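Local coordinates for protein pngf-ii (Elizabethkingia meningoseptica, PDB 4R4X) that probably cleaves N-linked glycans from glycoproteins as a peptide:N-glycosidase, hydrolysing the bond between the sugar chain and its asparagine, at residues L416-L421 with L501-A506; F296-R301 with R422-G427. All coordinates share one frame; numbering follows the deposited sequence.

Contact 1 of 2, residues L416-L421 with L501-A506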
loop_
_atom_site.group_PDB
_atom_site.type_symbol
_atom_site.label_atom_id
_atom_site.label_comp_id
_atom_site.label_asym_id
_atom_site.label_seq_id
_atom_site.Cartn_x
_atom_site.Cartn_y
_atom_site.Cartn_z
ATOM N N LEU A 416 -11.164 13.447 24.408
ATOM C CA LEU A 416 -10.914 12.578 23.262
ATOM C C LEU A 416 -12.008 11.504 23.250
ATOM O O LEU A 416 -12.144 10.761 24.229
ATOM C CB LEU A 416 -9.533 11.978 23.454
ATOM C CG LEU A 416 -8.636 11.654 22.290
ATOM C CD1 LEU A 416 -8.467 12.848 21.345
ATOM C CD2 LEU A 416 -7.316 11.149 22.864
ATOM N N LYS A 417 -12.807 11.470 22.189
ATOM C CA LYS A 417 -13.803 10.434 21.985
ATOM C C LYS A 417 -13.164 9.200 21.327
ATOM O O LYS A 417 -12.279 9.326 20.483
ATOM C CB LYS A 417 -14.948 10.963 21.110
ATOM C CG LYS A 417 -15.924 9.901 20.642
ATOM C CD LYS A 417 -17.104 10.480 19.903
ATOM C CE LYS A 417 -18.076 9.400 19.462
ATOM N NZ LYS A 417 -19.131 9.983 18.597
ATOM N N ASN A 418 -13.642 8.021 21.698
ATOM C CA ASN A 418 -13.161 6.747 21.141
ATOM C C ASN A 418 -11.644 6.625 21.173
ATOM O O ASN A 418 -11.021 6.259 20.189
ATOM C CB ASN A 418 -13.727 6.524 19.738
ATOM C CG ASN A 418 -15.222 6.286 19.744
ATOM O OD1 ASN A 418 -15.790 5.816 20.735
ATOM N ND2 ASN A 418 -15.877 6.622 18.648
ATOM N N ALA A 419 -11.047 6.909 22.326
ATOM C CA ALA A 419 -9.614 6.788 22.471
ATOM C C ALA A 419 -9.183 5.331 22.293
ATOM O O ALA A 419 -9.855 4.416 22.739
ATOM C CB ALA A 419 -9.161 7.274 23.837
ATOM N N GLN A 420 -8.026 5.142 21.687
ATOM C CA GLN A 420 -7.473 3.811 21.491
ATOM C C GLN A 420 -5.977 3.868 21.702
ATOM O O GLN A 420 -5.352 4.907 21.440
ATOM C CB GLN A 420 -7.720 3.319 20.069
ATOM C CG GLN A 420 -9.174 3.163 19.671
ATOM C CD GLN A 420 -9.289 2.931 18.183
ATOM O OE1 GLN A 420 -8.314 2.610 17.520
ATOM N NE2 GLN A 420 -10.484 3.104 17.655
ATOM N N LEU A 421 -5.401 2.750 22.146
ATOM C CA LEU A 421 -3.968 2.598 22.132
ATOM C C LEU A 421 -3.615 1.659 20.997
ATOM O O LEU A 421 -4.016 0.495 21.008
ATOM C CB LEU A 421 -3.441 2.039 23.455
ATOM C CG LEU A 421 -1.912 1.963 23.553
ATOM C CD1 LEU A 421 -1.287 3.345 23.557
ATOM C CD2 LEU A 421 -1.464 1.205 24.797
ATOM N N LEU A 501 -9.909 2.373 24.753
ATOM C CA LEU A 501 -9.720 2.978 26.081
ATOM C C LEU A 501 -10.957 3.732 26.578
ATOM O O LEU A 501 -10.946 4.256 27.708
ATOM C CB LEU A 501 -8.531 3.929 26.045
ATOM C CG LEU A 501 -7.190 3.330 25.657
ATOM C CD1 LEU A 501 -6.185 4.464 25.587
ATOM C CD2 LEU A 501 -6.760 2.262 26.659
ATOM N N GLY A 502 -12.017 3.761 25.761
ATOM C CA GLY A 502 -13.212 4.551 26.036
ATOM C C GLY A 502 -12.943 6.013 25.703
ATOM O O GLY A 502 -11.960 6.333 25.030
ATOM N N ASN A 503 -13.782 6.909 26.211
ATOM C CA ASN A 503 -13.569 8.342 26.030
ATOM C C ASN A 503 -12.683 8.892 27.153
ATOM O O ASN A 503 -12.779 8.453 28.324
ATOM C CB ASN A 503 -14.927 9.077 26.020
ATOM C CG ASN A 503 -15.901 8.515 24.989
ATOM O OD1 ASN A 503 -15.522 8.089 23.883
ATOM N ND2 ASN A 503 -17.164 8.502 25.352
ATOM N N LEU A 504 -11.808 9.835 26.823
ATOM C CA LEU A 504 -10.910 10.403 27.795
ATOM C C LEU A 504 -11.203 11.874 27.997
ATOM O O LEU A 504 -11.418 12.596 27.029
ATOM C CB LEU A 504 -9.455 10.240 27.373
ATOM C CG LEU A 504 -8.984 8.792 27.157
ATOM C CD1 LEU A 504 -7.561 8.834 26.671
ATOM C CD2 LEU A 504 -9.116 7.979 28.432
ATOM N N ASN A 505 -11.231 12.295 29.266
ATOM C CA ASN A 505 -11.364 13.724 29.604
ATOM C C ASN A 505 -10.085 14.494 29.321
ATOM O O ASN A 505 -8.995 13.959 29.413
ATOM C CB ASN A 505 -11.659 13.907 31.101
ATOM C CG ASN A 505 -13.061 13.523 31.466
ATOM O OD1 ASN A 505 -13.910 13.354 30.593
ATOM N ND2 ASN A 505 -13.323 13.367 32.779
ATOM N N ALA A 506 -10.216 15.780 29.043
ATOM C CA ALA A 506 -9.049 16.654 29.077
ATOM C C ALA A 506 -8.343 16.584 30.454
ATOM O O ALA A 506 -8.981 16.358 31.481
ATOM C CB ALA A 506 -9.462 18.080 28.745
HETATM O O HOH W 1 -15.157 5.095 23.520
HETATM O O HOH W 2 -12.380 3.576 22.648
#
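N503 OD1 holds two donors: the backbone N-H of N418 at 2.9 Å, in a nearly straight bond (171° at the hydrogen) with the donor in the plane of the side-chain carbonyl, and water 1, which also donates to N418 OD1. The torsion chi1 of -54° lays the N503 amide beside its own backbone N, on the side of the corner at K417 and N418. There OD1 lies 3.5 Å from K417 CA, and the N418 and N503 amides run side by side with planes 44° apart. Ahead of the corner, L416 and L504 form an antiparallel hydrogen-bonded pair, L416 N to L504 O and L504 N to L416 O, both 2.8 Å and in the carbonyl planes. This joins neighbouring strands of the antiparallel sheet in the C-terminal PNGase F-like region. Past the corner, L501 N donates to A419 O at 2.9 Å, while A419 N comes to G502 O from above the carbonyl plane; water 2 links that same A419 O to G502 N. A419 CB, on the same face as L416 and L504, packs 3.6 Å from L504 CD1; L416 and L501 also touch L534 of strand 527-537.

Contact 2 of 2, residues F296-R301 with R422-G427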
loop_
_atom_site.group_PDB
_atom_site.type_symbol
_atom_site.label_atom_id
_atom_site.label_comp_id
_atom_site.label_asym_id
_atom_site.label_seq_id
_atom_site.Cartn_x
_atom_site.Cartn_y
_atom_site.Cartn_z
ATOM N N PHE A 296 9.836 7.769 18.792
ATOM C CA PHE A 296 9.488 7.574 17.388
ATOM C C PHE A 296 8.230 6.696 17.227
ATOM O O PHE A 296 7.809 6.001 18.171
ATOM C CB PHE A 296 10.678 7.061 16.562
ATOM C CG PHE A 296 11.026 5.622 16.771
ATOM C CD1 PHE A 296 10.456 4.635 15.974
ATOM C CD2 PHE A 296 11.953 5.242 17.734
ATOM C CE1 PHE A 296 10.787 3.302 16.147
ATOM C CE2 PHE A 296 12.309 3.908 17.903
ATOM C CZ PHE A 296 11.724 2.931 17.103
ATOM N N ILE A 297 7.617 6.794 16.049
ATOM C CA ILE A 297 6.442 6.000 15.686
ATOM C C ILE A 297 6.857 4.924 14.694
ATOM O O ILE A 297 7.485 5.227 13.642
ATOM C CB ILE A 297 5.359 6.895 15.099
ATOM C CG1 ILE A 297 4.789 7.765 16.229
ATOM C CG2 ILE A 297 4.219 6.119 14.408
ATOM C CD1 ILE A 297 3.815 8.784 15.745
ATOM N N GLU A 298 6.481 3.689 15.019
ATOM C CA GLU A 298 6.637 2.544 14.101
ATOM C C GLU A 298 5.502 2.506 13.088
ATOM O O GLU A 298 4.341 2.234 13.452
ATOM C CB GLU A 298 6.618 1.224 14.877
ATOM C CG GLU A 298 7.657 1.136 15.932
ATOM C CD GLU A 298 7.615 -0.160 16.711
ATOM O OE1 GLU A 298 6.521 -0.582 17.148
ATOM O OE2 GLU A 298 8.692 -0.754 16.896
ATOM N N LEU A 299 5.780 2.809 11.824
ATOM C CA LEU A 299 4.749 2.602 10.790
ATOM C C LEU A 299 4.438 1.114 10.628
ATOM O O LEU A 299 3.280 0.742 10.484
ATOM C CB LEU A 299 5.179 3.158 9.432
ATOM C CG LEU A 299 5.485 4.648 9.329
ATOM C CD1 LEU A 299 5.635 5.021 7.847
ATOM C CD2 LEU A 299 4.364 5.476 9.981
HETATM N N MSE A 300 5.476 0.284 10.665
HETATM C CA MSE A 300 5.375 -1.162 10.381
HETATM C C MSE A 300 6.501 -1.852 11.100
HETATM O O MSE A 300 7.657 -1.515 10.891
HETATM C CB MSE A 300 5.510 -1.440 8.867
HETATM C CG MSE A 300 5.553 -2.932 8.503
HETATM SE SE MSE A 300 6.600 -3.287 6.856
HETATM C CE MSE A 300 6.013 -1.762 5.760
ATOM N N ARG A 301 6.177 -2.821 11.965
ATOM C CA ARG A 301 7.157 -3.683 12.596
ATOM C C ARG A 301 7.159 -4.987 11.810
ATOM O O ARG A 301 6.089 -5.576 11.563
ATOM C CB ARG A 301 6.806 -3.931 14.074
ATOM C CG ARG A 301 7.629 -5.018 14.773
ATOM C CD ARG A 301 8.672 -4.529 15.760
ATOM N NE ARG A 301 8.159 -3.575 16.746
ATOM C CZ ARG A 301 7.635 -3.841 17.948
ATOM N NH1 ARG A 301 7.492 -5.079 18.402
ATOM N NH2 ARG A 301 7.199 -2.827 18.700
ATOM N N ARG A 422 -2.901 2.193 20.010
ATOM C CA ARG A 422 -2.317 1.390 18.934
ATOM C C ARG A 422 -1.064 0.788 19.511
ATOM O O ARG A 422 -0.117 1.510 19.828
ATOM C CB ARG A 422 -1.984 2.264 17.728
ATOM C CG ARG A 422 -1.327 1.549 16.543
ATOM C CD ARG A 422 -0.965 2.586 15.492
ATOM N NE ARG A 422 -0.321 2.054 14.289
ATOM C CZ ARG A 422 0.993 1.964 14.088
ATOM N NH1 ARG A 422 1.435 1.508 12.929
ATOM N NH2 ARG A 422 1.866 2.314 15.018
ATOM N N TYR A 423 -1.070 -0.529 19.663
ATOM C CA TYR A 423 -0.082 -1.221 20.475
ATOM C C TYR A 423 0.560 -2.343 19.669
ATOM O O TYR A 423 -0.132 -3.253 19.189
ATOM C CB TYR A 423 -0.748 -1.794 21.718
ATOM C CG TYR A 423 0.162 -2.521 22.688
ATOM C CD1 TYR A 423 1.107 -1.829 23.437
ATOM C CD2 TYR A 423 0.041 -3.893 22.900
ATOM C CE1 TYR A 423 1.925 -2.485 24.349
ATOM C CE2 TYR A 423 0.826 -4.550 23.837
ATOM C CZ TYR A 423 1.770 -3.843 24.555
ATOM O OH TYR A 423 2.599 -4.477 25.450
ATOM N N ILE A 424 1.867 -2.223 19.482
ATOM C CA ILE A 424 2.676 -3.235 18.787
ATOM C C ILE A 424 3.594 -3.890 19.793
ATOM O O ILE A 424 4.402 -3.218 20.417
ATOM C CB ILE A 424 3.512 -2.626 17.650
ATOM C CG1 ILE A 424 2.607 -1.854 16.701
ATOM C CG2 ILE A 424 4.257 -3.718 16.874
ATOM C CD1 ILE A 424 3.342 -1.112 15.598
ATOM N N THR A 425 3.478 -5.200 19.947
ATOM C CA THR A 425 4.301 -5.919 20.905
ATOM C C THR A 425 4.914 -7.179 20.318
ATOM O O THR A 425 4.210 -7.956 19.645
ATOM C CB THR A 425 3.525 -6.288 22.196
ATOM O OG1 THR A 425 4.397 -7.012 23.072
ATOM C CG2 THR A 425 2.255 -7.141 21.889
ATOM N N THR A 426 6.210 -7.364 20.590
ATOM C CA THR A 426 6.899 -8.628 20.328
ATOM C C THR A 426 7.850 -8.984 21.467
ATOM O O THR A 426 8.480 -8.115 22.070
ATOM C CB THR A 426 7.651 -8.637 18.983
ATOM O OG1 THR A 426 8.646 -7.608 18.934
ATOM C CG2 THR A 426 6.685 -8.462 17.841
ATOM N N GLY A 427 7.916 -10.279 21.749
ATOM C CA GLY A 427 8.700 -10.826 22.809
ATOM C C GLY A 427 9.937 -11.482 22.229
ATOM O O GLY A 427 9.895 -12.084 21.143
#
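R422 runs extended from CG to NE, with CG anti to the backbone N (chi1 178°), and this carries its guanidinium across to the carbonyls of E298 and L299; R301 instead bends at chi2 and chi3, folding its guanidinium back beside the E298 carboxylate and over I424. The R422 grip is end-on, with two nitrogens on one oxygen: NH2 at 2.9 Å and NH1 at 3.0 Å both donate to E298 O, which lies at the guanidinium edge, 10° out of its plane. A weak bond from NH1 reaches L299 O, while NE has a salt bridge with E334, a second partner for the same group. R301 meets E298 side-on: NH2 donates to the syn lone pair of OE1 at 2.8 Å, and NE donates to OE2 from above the carboxylate plane at 2.9 Å. S531 and T386 also hydrogen-bond that carboxylate. I424 CG2 sits 3.5 Å above the centre of one R301 guanidinium face, and I424 CD1 lies 3.6 Å from E298 OE1. Towards T426, R301 NH1 makes a weak bond to OG1, an oxygen that H428 also engages; NH1 has a further partner in N529 O. A classic beta bulge, with L299 and M300 both facing V251, interrupts the first strand. These buried charges connect strands 297-303 and 416-428, which are not neighbours in their sheet: strand 493-504 lies between them, pairing with R301 through T494 and with Y423 through V497, while strand 527-537 borders 416-428 on its other side.

How the contacts relate
Both contacts use strand 416-428, whose segments 416-421 and 422-427 follow directly in sequence, but their centres lie about 20 Å apart. Contact 1 joins that strand to its immediate neighbour, 493-504; contact 2 passes beyond this neighbour to 297-303 by way of side chains. The chemistry follows the position. Contact 1 is partly buried, its centre about 28 Å from that of the chain, and relies on backbone pairing, an asparagine amide and bridging waters. Contact 2 has its centre about 18 Å from that of the chain and all its touching residues buried; its polar bonds come chiefly from two arginines, reaching backbone carbonyls and a threonine hydroxyl, with a glutamate paired to one of them. It also brings together the regions related to the N- and C-terminal parts of PNGase F.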